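PDB 5VM2: alcohol dehydrogenase from Escherichia coli, which is of unknown specificity but probably carries out NAD(P)-dependent oxidation or reduction at a CH-OH group. Local coordinates for residues A19-P24 with E28-V33; H65-T70 with R122-H127; N120-G123 with Y128-H131; R322-A327 with G341-S346. One frame throughout, in Å; residues are numbered along the deposited sequence.

Interaction 1: residues A19-P24 with E28-V33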
loop_
_atom_site.group_PDB
_atom_site.type_symbol
_atom_site.label_atom_id
_atom_site.label_comp_id
_atom_site.label_asym_id
_atom_site.label_seq_id
_atom_site.Cartn_x
_atom_site.Cartn_y
_atom_site.Cartn_z
ATOM N N ALA A 19 -14.423 20.340 -11.509
ATOM C CA ALA A 19 -13.867 19.484 -12.543
ATOM C C ALA A 19 -15.010 18.912 -13.359
ATOM O O ALA A 19 -16.136 18.782 -12.872
ATOM C CB ALA A 19 -13.023 18.352 -11.955
ATOM N N GLU A 20 -14.713 18.582 -14.608
ATOM C CA GLU A 20 -15.712 17.980 -15.472
ATOM C C GLU A 20 -15.791 16.484 -15.211
ATOM O O GLU A 20 -14.821 15.855 -14.777
ATOM C CB GLU A 20 -15.387 18.246 -16.942
ATOM C CG GLU A 20 -15.550 19.704 -17.344
ATOM C CD GLU A 20 -16.358 19.867 -18.611
ATOM O OE1 GLU A 20 -16.924 18.860 -19.086
ATOM O OE2 GLU A 20 -16.430 21.003 -19.130
ATOM N N ILE A 21 -16.966 15.917 -15.461
ATOM C CA ILE A 21 -17.150 14.478 -15.308
ATOM C C ILE A 21 -16.480 13.797 -16.493
ATOM O O ILE A 21 -16.840 14.069 -17.649
ATOM C CB ILE A 21 -18.635 14.102 -15.202
ATOM C CG1 ILE A 21 -19.263 14.775 -13.980
ATOM C CG2 ILE A 21 -18.793 12.591 -15.119
ATOM C CD1 ILE A 21 -20.610 14.205 -13.583
ATOM N N PRO A 22 -15.504 12.922 -16.264
ATOM C CA PRO A 22 -14.807 12.293 -17.388
ATOM C C PRO A 22 -15.736 11.381 -18.169
ATOM O O PRO A 22 -16.724 10.859 -17.647
ATOM C CB PRO A 22 -13.681 11.497 -16.717
ATOM C CG PRO A 22 -13.645 11.961 -15.286
ATOM C CD PRO A 22 -15.028 12.421 -14.966
ATOM N N VAL A 23 -15.415 11.204 -19.442
ATOM C CA VAL A 23 -16.149 10.306 -20.327
ATOM C C VAL A 23 -15.332 9.030 -20.474
ATOM O O VAL A 23 -14.167 9.103 -20.895
ATOM C CB VAL A 23 -16.415 10.952 -21.694
ATOM C CG1 VAL A 23 -16.900 9.908 -22.684
ATOM C CG2 VAL A 23 -17.427 12.073 -21.552
ATOM N N PRO A 24 -15.881 7.861 -20.147
ATOM C CA PRO A 24 -15.089 6.630 -20.240
ATOM C C PRO A 24 -14.773 6.302 -21.691
ATOM O O PRO A 24 -15.643 6.366 -22.561
ATOM C CB PRO A 24 -15.996 5.564 -19.608
ATOM C CG PRO A 24 -17.275 6.263 -19.217
ATOM C CD PRO A 24 -17.304 7.590 -19.889
ATOM N N GLU A 28 -13.170 1.386 -20.664
ATOM C CA GLU A 28 -13.075 1.905 -19.311
ATOM C C GLU A 28 -14.425 1.874 -18.607
ATOM O O GLU A 28 -15.487 1.804 -19.234
ATOM C CB GLU A 28 -12.534 3.339 -19.316
ATOM C CG GLU A 28 -11.186 3.487 -20.003
ATOM C CD GLU A 28 -10.658 4.909 -19.964
ATOM O OE1 GLU A 28 -9.422 5.086 -19.999
ATOM O OE2 GLU A 28 -11.475 5.853 -19.910
ATOM N N VAL A 29 -14.363 1.922 -17.279
ATOM C CA VAL A 29 -15.531 2.122 -16.436
ATOM C C VAL A 29 -15.482 3.543 -15.899
ATOM O O VAL A 29 -14.407 4.132 -15.734
ATOM C CB VAL A 29 -15.599 1.107 -15.270
ATOM C CG1 VAL A 29 -15.742 -0.312 -15.795
ATOM C CG2 VAL A 29 -14.369 1.232 -14.382
ATOM N N LEU A 30 -16.658 4.102 -15.640
ATOM C CA LEU A 30 -16.787 5.354 -14.908
ATOM C C LEU A 30 -17.339 5.030 -13.529
ATOM O O LEU A 30 -18.446 4.492 -13.412
ATOM C CB LEU A 30 -17.699 6.343 -15.636
ATOM C CG LEU A 30 -18.033 7.609 -14.836
ATOM C CD1 LEU A 30 -16.898 8.624 -14.918
ATOM C CD2 LEU A 30 -19.350 8.223 -15.297
ATOM N N ILE A 31 -16.575 5.352 -12.492
ATOM C CA ILE A 31 -16.820 5.008 -11.099
ATOM C C ILE A 31 -17.148 6.269 -10.312
ATOM O O ILE A 31 -16.608 7.347 -10.580
ATOM C CB ILE A 31 -15.616 4.264 -10.479
ATOM C CG1 ILE A 31 -14.407 5.189 -10.348
ATOM C CG2 ILE A 31 -15.252 3.041 -11.318
ATOM C CD1 ILE A 31 -14.532 6.191 -9.232
ATOM N N LYS A 32 -18.104 6.211 -9.394
ATOM C CA LYS A 32 -18.287 7.255 -8.395
ATOM C C LYS A 32 -17.456 6.873 -7.176
ATOM O O LYS A 32 -17.759 5.883 -6.501
ATOM C CB LYS A 32 -19.763 7.408 -8.041
ATOM C CG LYS A 32 -20.091 8.646 -7.228
ATOM C CD LYS A 32 -21.597 8.833 -7.101
ATOM C CE LYS A 32 -21.945 10.234 -6.627
ATOM N NZ LYS A 32 -21.377 10.517 -5.280
ATOM N N VAL A 33 -16.399 7.641 -6.907
ATOM C CA VAL A 33 -15.496 7.313 -5.808
ATOM C C VAL A 33 -16.226 7.472 -4.483
ATOM O O VAL A 33 -16.936 8.462 -4.259
ATOM C CB VAL A 33 -14.241 8.196 -5.848
ATOM C CG1 VAL A 33 -13.163 7.612 -4.952
ATOM C CG2 VAL A 33 -13.729 8.331 -7.265
HETATM O O HOH W 1 -11.652 8.832 -19.805
#
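P24 and E28 bring the two backbones closest, 5.2 Å between their CA atoms, where the chain turns back after strand 13-19 to enter strand 28-37 of the GroES-like domain. Residues 21-24 form an irregular, extended connection, for which two prolines are well suited, since their backbones are stiff and they offer no N-H. No direct hydrogen bond joins this connection to the strand, whose L30 pairs through its backbone with V72 and A73 instead.

The apolar part centres on L30. P24 lays its ring against the root of that leucine, CG of P24 lying 3.6 Å from CB of L30. With CG anti to the backbone N (chi1 172°), L30 carries its CD1 onward to P22, where it meets both the carbonyl oxygen, P22 O, at 3.5 Å and the ring atom P22 CD at 4.2 Å. I21 adds a looser touch through CG2.

E28 supplies the polar part, its side chain extended beyond CG. Besides accepting a bond from the amide of K25 in the intervening turn, its OE2 is linked by one water to the loop backbone: the water donates to V23 O at 2.8 Å and to E28 OE2 at 3.0 Å.

Interaction 2: residues H65-T70 with R122-H127. With MG (magnesium ion), chain C.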
loop_
_atom_site.group_PDB
_atom_site.type_symbol
_atom_site.label_atom_id
_atom_site.label_comp_id
_atom_site.label_asym_id
_atom_site.label_seq_id
_atom_site.Cartn_x
_atom_site.Cartn_y
_atom_site.Cartn_z
ATOM N N HIS A 65 -4.393 7.323 -4.482
ATOM C CA HIS A 65 -4.313 6.175 -5.381
ATOM C C HIS A 65 -5.054 4.942 -4.888
ATOM O O HIS A 65 -5.404 4.094 -5.716
ATOM C CB HIS A 65 -2.849 5.809 -5.660
ATOM C CG HIS A 65 -2.098 5.309 -4.463
ATOM N ND1 HIS A 65 -1.419 6.149 -3.605
ATOM C CD2 HIS A 65 -1.899 4.054 -3.996
ATOM C CE1 HIS A 65 -0.844 5.433 -2.656
ATOM N NE2 HIS A 65 -1.118 4.159 -2.869
ATOM N N GLU A 66 -5.312 4.802 -3.590
ATOM C CA GLU A 66 -6.125 3.713 -3.063
ATOM C C GLU A 66 -7.578 4.171 -3.036
ATOM O O GLU A 66 -7.908 5.132 -2.336
ATOM C CB GLU A 66 -5.659 3.323 -1.658
ATOM C CG GLU A 66 -4.198 3.646 -1.369
ATOM C CD GLU A 66 -3.793 3.357 0.072
ATOM O OE1 GLU A 66 -2.645 2.924 0.297
ATOM O OE2 GLU A 66 -4.616 3.567 0.990
ATOM N N CYS A 67 -8.446 3.502 -3.794
ATOM C CA CYS A 67 -9.838 3.932 -3.823
ATOM C C CYS A 67 -10.740 2.804 -4.311
ATOM O O CYS A 67 -10.283 1.780 -4.825
ATOM C CB CYS A 67 -10.018 5.183 -4.690
ATOM S SG CYS A 67 -9.659 4.930 -6.428
ATOM N N ALA A 68 -12.040 3.020 -4.127
ATOM C CA ALA A 68 -13.079 2.088 -4.537
ATOM C C ALA A 68 -14.383 2.864 -4.652
ATOM O O ALA A 68 -14.503 3.985 -4.153
ATOM C CB ALA A 68 -13.223 0.925 -3.549
ATOM N N GLY A 69 -15.358 2.257 -5.319
ATOM C CA GLY A 69 -16.628 2.923 -5.519
ATOM C C GLY A 69 -17.613 2.102 -6.319
ATOM O O GLY A 69 -17.524 0.872 -6.346
ATOM N N THR A 70 -18.548 2.774 -6.986
ATOM C CA THR A 70 -19.617 2.124 -7.729
ATOM C C THR A 70 -19.576 2.572 -9.182
ATOM O O THR A 70 -19.428 3.763 -9.469
ATOM C CB THR A 70 -20.988 2.445 -7.123
ATOM O OG1 THR A 70 -20.979 2.123 -5.729
ATOM C CG2 THR A 70 -22.075 1.639 -7.808
ATOM N N ARG A 122 -3.308 12.377 -12.054
ATOM C CA ARG A 122 -4.721 12.152 -11.781
ATOM C C ARG A 122 -4.886 11.582 -10.378
ATOM O O ARG A 122 -4.391 10.489 -10.089
ATOM C CB ARG A 122 -5.319 11.187 -12.797
ATOM C CG ARG A 122 -5.312 11.641 -14.241
ATOM C CD ARG A 122 -5.662 10.469 -15.167
ATOM N NE ARG A 122 -6.887 9.773 -14.766
ATOM C CZ ARG A 122 -6.920 8.629 -14.083
ATOM N NH1 ARG A 122 -5.792 8.040 -13.707
ATOM N NH2 ARG A 122 -8.085 8.078 -13.764
ATOM N N GLY A 123 -5.591 12.306 -9.514
ATOM C CA GLY A 123 -5.800 11.858 -8.152
ATOM C C GLY A 123 -7.104 11.098 -7.977
ATOM O O GLY A 123 -8.083 11.335 -8.678
ATOM N N ALA A 124 -7.099 10.164 -7.019
ATOM C CA ALA A 124 -8.322 9.455 -6.671
ATOM C C ALA A 124 -9.283 10.330 -5.878
ATOM O O ALA A 124 -10.474 10.013 -5.798
ATOM C CB ALA A 124 -7.992 8.189 -5.880
ATOM N N LEU A 125 -8.790 11.421 -5.290
ATOM C CA LEU A 125 -9.623 12.363 -4.542
ATOM C C LEU A 125 -10.447 13.182 -5.533
ATOM O O LEU A 125 -10.098 14.300 -5.919
ATOM C CB LEU A 125 -8.764 13.251 -3.651
ATOM C CG LEU A 125 -8.081 12.507 -2.501
ATOM C CD1 LEU A 125 -7.029 13.378 -1.832
ATOM C CD2 LEU A 125 -9.115 12.042 -1.491
ATOM N N THR A 126 -11.561 12.592 -5.956
ATOM C CA THR A 126 -12.507 13.220 -6.867
ATOM C C THR A 126 -13.805 12.437 -6.769
ATOM O O THR A 126 -13.825 11.308 -6.273
ATOM C CB THR A 126 -11.982 13.245 -8.310
ATOM O OG1 THR A 126 -12.945 13.867 -9.176
ATOM C CG2 THR A 126 -11.700 11.835 -8.797
ATOM N N HIS A 127 -14.898 13.052 -7.224
ATOM C CA HIS A 127 -16.179 12.358 -7.167
ATOM C C HIS A 127 -16.306 11.308 -8.262
ATOM O O HIS A 127 -16.938 10.269 -8.044
ATOM C CB HIS A 127 -17.338 13.355 -7.260
ATOM C CG HIS A 127 -17.549 14.155 -6.012
ATOM N ND1 HIS A 127 -18.044 13.604 -4.850
ATOM C CD2 HIS A 127 -17.336 15.466 -5.746
ATOM C CE1 HIS A 127 -18.122 14.539 -3.919
ATOM N NE2 HIS A 127 -17.699 15.678 -4.437
HETATM MG MG MG C . -1.144 2.398 -1.308
HETATM O O HOH W 2 0.426 1.708 -0.470
#
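The Gly-His-Glu motif that supplies metal ligands in zinc-type alcohol dehydrogenases is backed here by A124, which packs against H65 and C67 on either side of E66. The methyl CB of A124 lies 3.7 Å from SG of C67 and 4.0 Å from the backbone N of H65. A small residue suits this buried place, because the backbones come close, 5.3 Å between the CA atoms of H65 and A124, and A124 also pairs through its backbone with G64. C67 points its side chain toward A124, and the torsion that sets SG between the backbone N and the carbonyl carbon (chi1 65°) brings the sulfur onto the methyl; V33, V36 and I89 also touch C67.

H65 and E66 direct their side chains away from A124, to a bound magnesium ion. H65 coordinates it through NE2 at 2.4 Å and E66 through OE1 at 2.3 Å; a water and E152 complete the ligands. CG of E66 rests 3.3 Å above the plane of the H65 ring, near its rim, while the water lies in that plane at the ring edge. The other carboxylate oxygen, E66 OE2, forms a salt bridge with K340, and D42 makes a weak hydrogen bond to ND1 of H65.

The carboxylate and water oxygens suit magnesium, whereas a histidine nitrogen is more usual round zinc; the site is therefore consistent with the catalytic zinc position of this family, here occupied by magnesium.

Interaction 3: residues N120-G123 with Y128-H131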
loop_
_atom_site.group_PDB
_atom_site.type_symbol
_atom_site.label_atom_id
_atom_site.label_comp_id
_atom_site.label_asym_id
_atom_site.label_seq_id
_atom_site.Cartn_x
_atom_site.Cartn_y
_atom_site.Cartn_z
ATOM N N ASN A 120 0.543 12.375 -15.534
ATOM C CA ASN A 120 -0.819 12.892 -15.567
ATOM C C ASN A 120 -1.306 13.421 -14.229
ATOM O O ASN A 120 -2.060 14.397 -14.201
ATOM C CB ASN A 120 -1.761 11.786 -16.056
ATOM C CG ASN A 120 -1.223 11.065 -17.286
ATOM O OD1 ASN A 120 -0.714 11.691 -18.214
ATOM N ND2 ASN A 120 -1.310 9.735 -17.282
ATOM N N TYR A 121 -0.791 12.945 -13.094
ATOM C CA TYR A 121 -1.142 13.464 -11.769
ATOM C C TYR A 121 -2.644 13.391 -11.502
ATOM O O TYR A 121 -3.203 14.249 -10.811
ATOM C CB TYR A 121 -0.639 14.898 -11.577
ATOM C CG TYR A 121 0.822 15.102 -11.916
ATOM C CD1 TYR A 121 1.198 15.710 -13.107
ATOM C CD2 TYR A 121 1.824 14.691 -11.044
ATOM C CE1 TYR A 121 2.532 15.903 -13.421
ATOM C CE2 TYR A 121 3.159 14.877 -11.349
ATOM C CZ TYR A 121 3.508 15.489 -12.536
ATOM O OH TYR A 121 4.835 15.675 -12.852
ATOM N N ARG A 122 -3.308 12.377 -12.054
ATOM C CA ARG A 122 -4.721 12.152 -11.781
ATOM C C ARG A 122 -4.886 11.582 -10.378
ATOM O O ARG A 122 -4.391 10.489 -10.089
ATOM C CB ARG A 122 -5.319 11.187 -12.797
ATOM C CG ARG A 122 -5.312 11.641 -14.241
ATOM C CD ARG A 122 -5.662 10.469 -15.167
ATOM N NE ARG A 122 -6.887 9.773 -14.766
ATOM C CZ ARG A 122 -6.920 8.629 -14.083
ATOM N NH1 ARG A 122 -5.792 8.040 -13.707
ATOM N NH2 ARG A 122 -8.085 8.078 -13.764
ATOM N N GLY A 123 -5.591 12.306 -9.514
ATOM C CA GLY A 123 -5.800 11.858 -8.152
ATOM C C GLY A 123 -7.104 11.098 -7.977
ATOM O O GLY A 123 -8.083 11.335 -8.678
ATOM N N TYR A 128 -15.704 11.549 -9.426
ATOM C CA TYR A 128 -15.851 10.680 -10.584
ATOM C C TYR A 128 -14.502 10.504 -11.262
ATOM O O TYR A 128 -13.776 11.480 -11.472
ATOM C CB TYR A 128 -16.857 11.256 -11.592
ATOM C CG TYR A 128 -18.277 11.330 -11.080
ATOM C CD1 TYR A 128 -19.136 10.247 -11.206
ATOM C CD2 TYR A 128 -18.755 12.478 -10.461
ATOM C CE1 TYR A 128 -20.439 10.307 -10.734
ATOM C CE2 TYR A 128 -20.057 12.547 -9.983
ATOM C CZ TYR A 128 -20.892 11.458 -10.124
ATOM O OH TYR A 128 -22.186 11.515 -9.653
ATOM N N LEU A 129 -14.179 9.262 -11.615
ATOM C CA LEU A 129 -12.968 8.984 -12.374
ATOM C C LEU A 129 -13.206 7.794 -13.293
ATOM O O LEU A 129 -14.129 6.999 -13.091
ATOM C CB LEU A 129 -11.762 8.732 -11.453
ATOM C CG LEU A 129 -11.719 7.542 -10.488
ATOM C CD1 LEU A 129 -11.276 6.250 -11.174
ATOM C CD2 LEU A 129 -10.786 7.851 -9.327
ATOM N N CYS A 130 -12.350 7.677 -14.303
ATOM C CA CYS A 130 -12.399 6.584 -15.261
ATOM C C CYS A 130 -11.177 5.695 -15.091
ATOM O O CYS A 130 -10.081 6.180 -14.794
ATOM C CB CYS A 130 -12.467 7.111 -16.695
ATOM S SG CYS A 130 -13.978 8.029 -17.050
ATOM N N HIS A 131 -11.371 4.390 -15.282
ATOM C CA HIS A 131 -10.286 3.437 -15.130
ATOM C C HIS A 131 -10.479 2.315 -16.137
ATOM O O HIS A 131 -11.626 1.951 -16.432
ATOM C CB HIS A 131 -10.222 2.861 -13.711
ATOM C CG HIS A 131 -8.861 2.377 -13.320
ATOM N ND1 HIS A 131 -7.751 3.195 -13.328
ATOM C CD2 HIS A 131 -8.426 1.157 -12.924
ATOM C CE1 HIS A 131 -6.692 2.501 -12.949
ATOM N NE2 HIS A 131 -7.075 1.262 -12.696
HETATM O O HOH W 3 -10.545 9.908 -14.867
#
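A single water ties C130 to R122: it accepts the backbone N-H of C130 at 2.9 Å, measured to C130 N, and a longer bond from NH2 of R122 at 3.3 Å. The water lies at the edge of the guanidinium, in its plane, as suits a group that donates outward from its rim. NH2 of R122 also comes within 2.9 Å of the carbonyl oxygen C130 O, but the angle is too poor for a hydrogen bond and the oxygen stands obliquely to the guanidinium; the attraction is probably mainly electrostatic. Arginine fits here because its long chain can carry charge from an irregular loop to a strand whose CA atoms stay well away, the nearest pair being G123 and L129 at 8.8 Å. The chain reaches across with a bend at its third torsion (chi3 51°), which turns the guanidinium toward the strand.

L129 adds only loose contacts: its CB lies 4.4 Å from NH2 of R122, and its CD2 comes no nearer than 4.5 Å to the carbonyl oxygen of G123. H131 is near as well, its ND1 4.9 Å from NH2 of R122, while its NE2 is engaged by the carbonyl oxygen of E90.

The contact uses one edge of strand 128-132. On the other edge L129 and H131 pair through their backbones with I31 and V29 of the antiparallel strand 28-37, whereas C130 turns its N and O to the loop. L129 packs on I31 and V33, and C130 on P22 and E28. R122 reaches back onto M115 of a neighbouring loop; the 120-123 loop thus lies beside the mixed sheet through its contacts with strand 128-132.

Interaction 4: residues R322-A327 with G341-S346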
loop_
_atom_site.group_PDB
_atom_site.type_symbol
_atom_site.label_atom_id
_atom_site.label_comp_id
_atom_site.label_asym_id
_atom_site.label_seq_id
_atom_site.Cartn_x
_atom_site.Cartn_y
_atom_site.Cartn_z
ATOM N N ARG A 322 -14.751 16.975 2.135
ATOM C CA ARG A 322 -14.548 18.420 2.187
ATOM C C ARG A 322 -13.570 18.820 3.286
ATOM O O ARG A 322 -12.958 19.892 3.200
ATOM C CB ARG A 322 -15.887 19.144 2.380
ATOM C CG ARG A 322 -15.757 20.657 2.591
ATOM C CD ARG A 322 -17.113 21.327 2.803
ATOM N NE ARG A 322 -17.055 22.374 3.824
ATOM C CZ ARG A 322 -18.041 23.230 4.077
ATOM N NH1 ARG A 322 -19.165 23.175 3.376
ATOM N NH2 ARG A 322 -17.902 24.149 5.023
ATOM N N ASP A 323 -13.275 17.938 4.245
ATOM C CA ASP A 323 -12.253 18.178 5.256
ATOM C C ASP A 323 -10.885 17.642 4.848
ATOM O O ASP A 323 -10.097 17.250 5.718
ATOM C CB ASP A 323 -12.682 17.559 6.588
ATOM C CG ASP A 323 -13.985 18.135 7.106
ATOM O OD1 ASP A 323 -14.159 19.370 7.044
ATOM O OD2 ASP A 323 -14.837 17.351 7.573
ATOM N N VAL A 324 -10.577 17.631 3.547
ATOM C CA VAL A 324 -9.363 16.934 3.120
ATOM C C VAL A 324 -8.115 17.627 3.656
ATOM O O VAL A 324 -7.117 16.972 3.976
ATOM C CB VAL A 324 -9.331 16.809 1.584
ATOM C CG1 VAL A 324 -9.452 18.176 0.924
ATOM C CG2 VAL A 324 -8.057 16.107 1.127
ATOM N N GLN A 325 -8.160 18.941 3.888
ATOM C CA GLN A 325 -6.988 19.650 4.396
ATOM C C GLN A 325 -6.578 19.128 5.766
ATOM O O GLN A 325 -5.409 18.791 5.991
ATOM C CB GLN A 325 -7.276 21.151 4.455
ATOM C CG GLN A 325 -6.101 22.024 4.905
ATOM C CD GLN A 325 -4.833 21.807 4.095
ATOM O OE1 GLN A 325 -4.889 21.463 2.915
ATOM N NE2 GLN A 325 -3.685 21.997 4.726
ATOM N N GLN A 326 -7.531 19.073 6.702
ATOM C CA GLN A 326 -7.249 18.520 8.022
ATOM C C GLN A 326 -6.773 17.078 7.920
ATOM O O GLN A 326 -5.841 16.674 8.627
ATOM C CB GLN A 326 -8.495 18.617 8.902
ATOM C CG GLN A 326 -8.567 17.564 9.994
ATOM C CD GLN A 326 -9.705 17.809 10.961
ATOM O OE1 GLN A 326 -10.683 18.481 10.629
ATOM N NE2 GLN A 326 -9.583 17.269 12.167
ATOM N N ALA A 327 -7.393 16.293 7.032
ATOM C CA ALA A 327 -6.980 14.908 6.826
ATOM C C ALA A 327 -5.485 14.803 6.559
ATOM O O ALA A 327 -4.812 13.913 7.092
ATOM C CB ALA A 327 -7.771 14.290 5.671
ATOM N N GLY A 341 -5.687 6.019 7.860
ATOM C CA GLY A 341 -6.754 6.976 7.663
ATOM C C GLY A 341 -7.324 6.836 6.265
ATOM O O GLY A 341 -6.618 6.481 5.324
ATOM N N VAL A 342 -8.625 7.095 6.141
ATOM C CA VAL A 342 -9.294 7.109 4.849
ATOM C C VAL A 342 -10.136 8.371 4.759
ATOM O O VAL A 342 -10.473 8.997 5.766
ATOM C CB VAL A 342 -10.173 5.860 4.610
ATOM C CG1 VAL A 342 -9.364 4.582 4.811
ATOM C CG2 VAL A 342 -11.388 5.879 5.516
ATOM N N ILE A 343 -10.466 8.743 3.527
ATOM C CA ILE A 343 -11.294 9.907 3.248
ATOM C C ILE A 343 -12.578 9.415 2.600
ATOM O O ILE A 343 -12.540 8.703 1.588
ATOM C CB ILE A 343 -10.570 10.924 2.354
ATOM C CG1 ILE A 343 -9.352 11.491 3.086
ATOM C CG2 ILE A 343 -11.515 12.042 1.958
ATOM C CD1 ILE A 343 -8.356 12.175 2.192
ATOM N N LYS A 344 -13.712 9.774 3.197
ATOM C CA LYS A 344 -15.027 9.389 2.708
ATOM C C LYS A 344 -15.514 10.437 1.716
ATOM O O LYS A 344 -15.602 11.624 2.051
ATOM C CB LYS A 344 -16.011 9.244 3.867
ATOM C CG LYS A 344 -17.385 8.743 3.457
ATOM C CD LYS A 344 -18.323 8.681 4.651
ATOM C CE LYS A 344 -19.338 7.562 4.497
ATOM N NZ LYS A 344 -19.971 7.552 3.151
ATOM N N ILE A 345 -15.819 10.013 0.492
ATOM C CA ILE A 345 -16.322 10.934 -0.519
ATOM C C ILE A 345 -17.800 10.665 -0.766
ATOM O O ILE A 345 -18.166 9.838 -1.608
ATOM C CB ILE A 345 -15.518 10.838 -1.827
ATOM C CG1 ILE A 345 -14.037 11.096 -1.558
ATOM C CG2 ILE A 345 -16.044 11.838 -2.844
ATOM C CD1 ILE A 345 -13.156 10.798 -2.739
ATOM N N SER A 346 -18.651 11.344 -0.011
ATOM C CA SER A 346 -20.067 11.445 -0.309
ATOM C C SER A 346 -20.344 12.819 -0.907
ATOM O O SER A 346 -19.498 13.715 -0.878
ATOM C CB SER A 346 -20.906 11.224 0.954
ATOM O OG SER A 346 -20.483 12.088 1.997
#
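No flat group takes part where V324 and A327 meet I343; the contact is wholly aliphatic, without ring faces or edges. It belongs to a beta-alpha-beta unit in which strand 315-320 leads through helix 324-333 to the parallel strand 340-344, and it seats the first turn of the helix on the last of these elements. V324 and A327 stand three residues apart and so present neighbouring positions on one helix face. I343 answers from the strand with a single side chain, while V342 points away from the helix and packs on V315 and I318.

The CA atoms of V324 and I343 are 7.3 Å apart, a gap filled by their branched side chains. I343 sets CG1 beside its backbone N, anti to the carbonyl carbon (chi1 -64°), and the chain then runs out extended, so that CD1 faces both helix residues. A327 offers only its methyl, which meets CG1 and CD1 of I343, and Y319 also touches it. L125 and I38 also touch I343, and all three contact residues are buried.

D323 occupies the N-cap position, yet its side chain makes no capping bond; its carbonyl oxygen begins the helix by accepting A327 N at 3.2 Å. Strand 340-344 is itself held between strands 315-320 and 28-37. At the centre of the packing, CD1 of I343 lies 4.1 Å from both CG2 of V324 and CB of A327.

Overall arrangement
From the N terminus, interaction 1 closes the short turn that leads into strand 28-37, the strand to which the other contacts keep returning. Interaction 2 follows, closing a much longer loop of some fifty residues between the start of strand 67-74 and residues 122-127. Interaction 3 overlaps it, sharing R122 and G123, and closes a small turn as the same peptide enters strand 128-132. Interaction 4 comes last in series, within the C-terminal beta-alpha-beta unit. Strands 67-74, 128-132 and 340-344 all pair with 28-37, giving one mixed sheet; V33 N bonds to H127 O, and L125 packs on I343, joining interactions 1, 2 and 4.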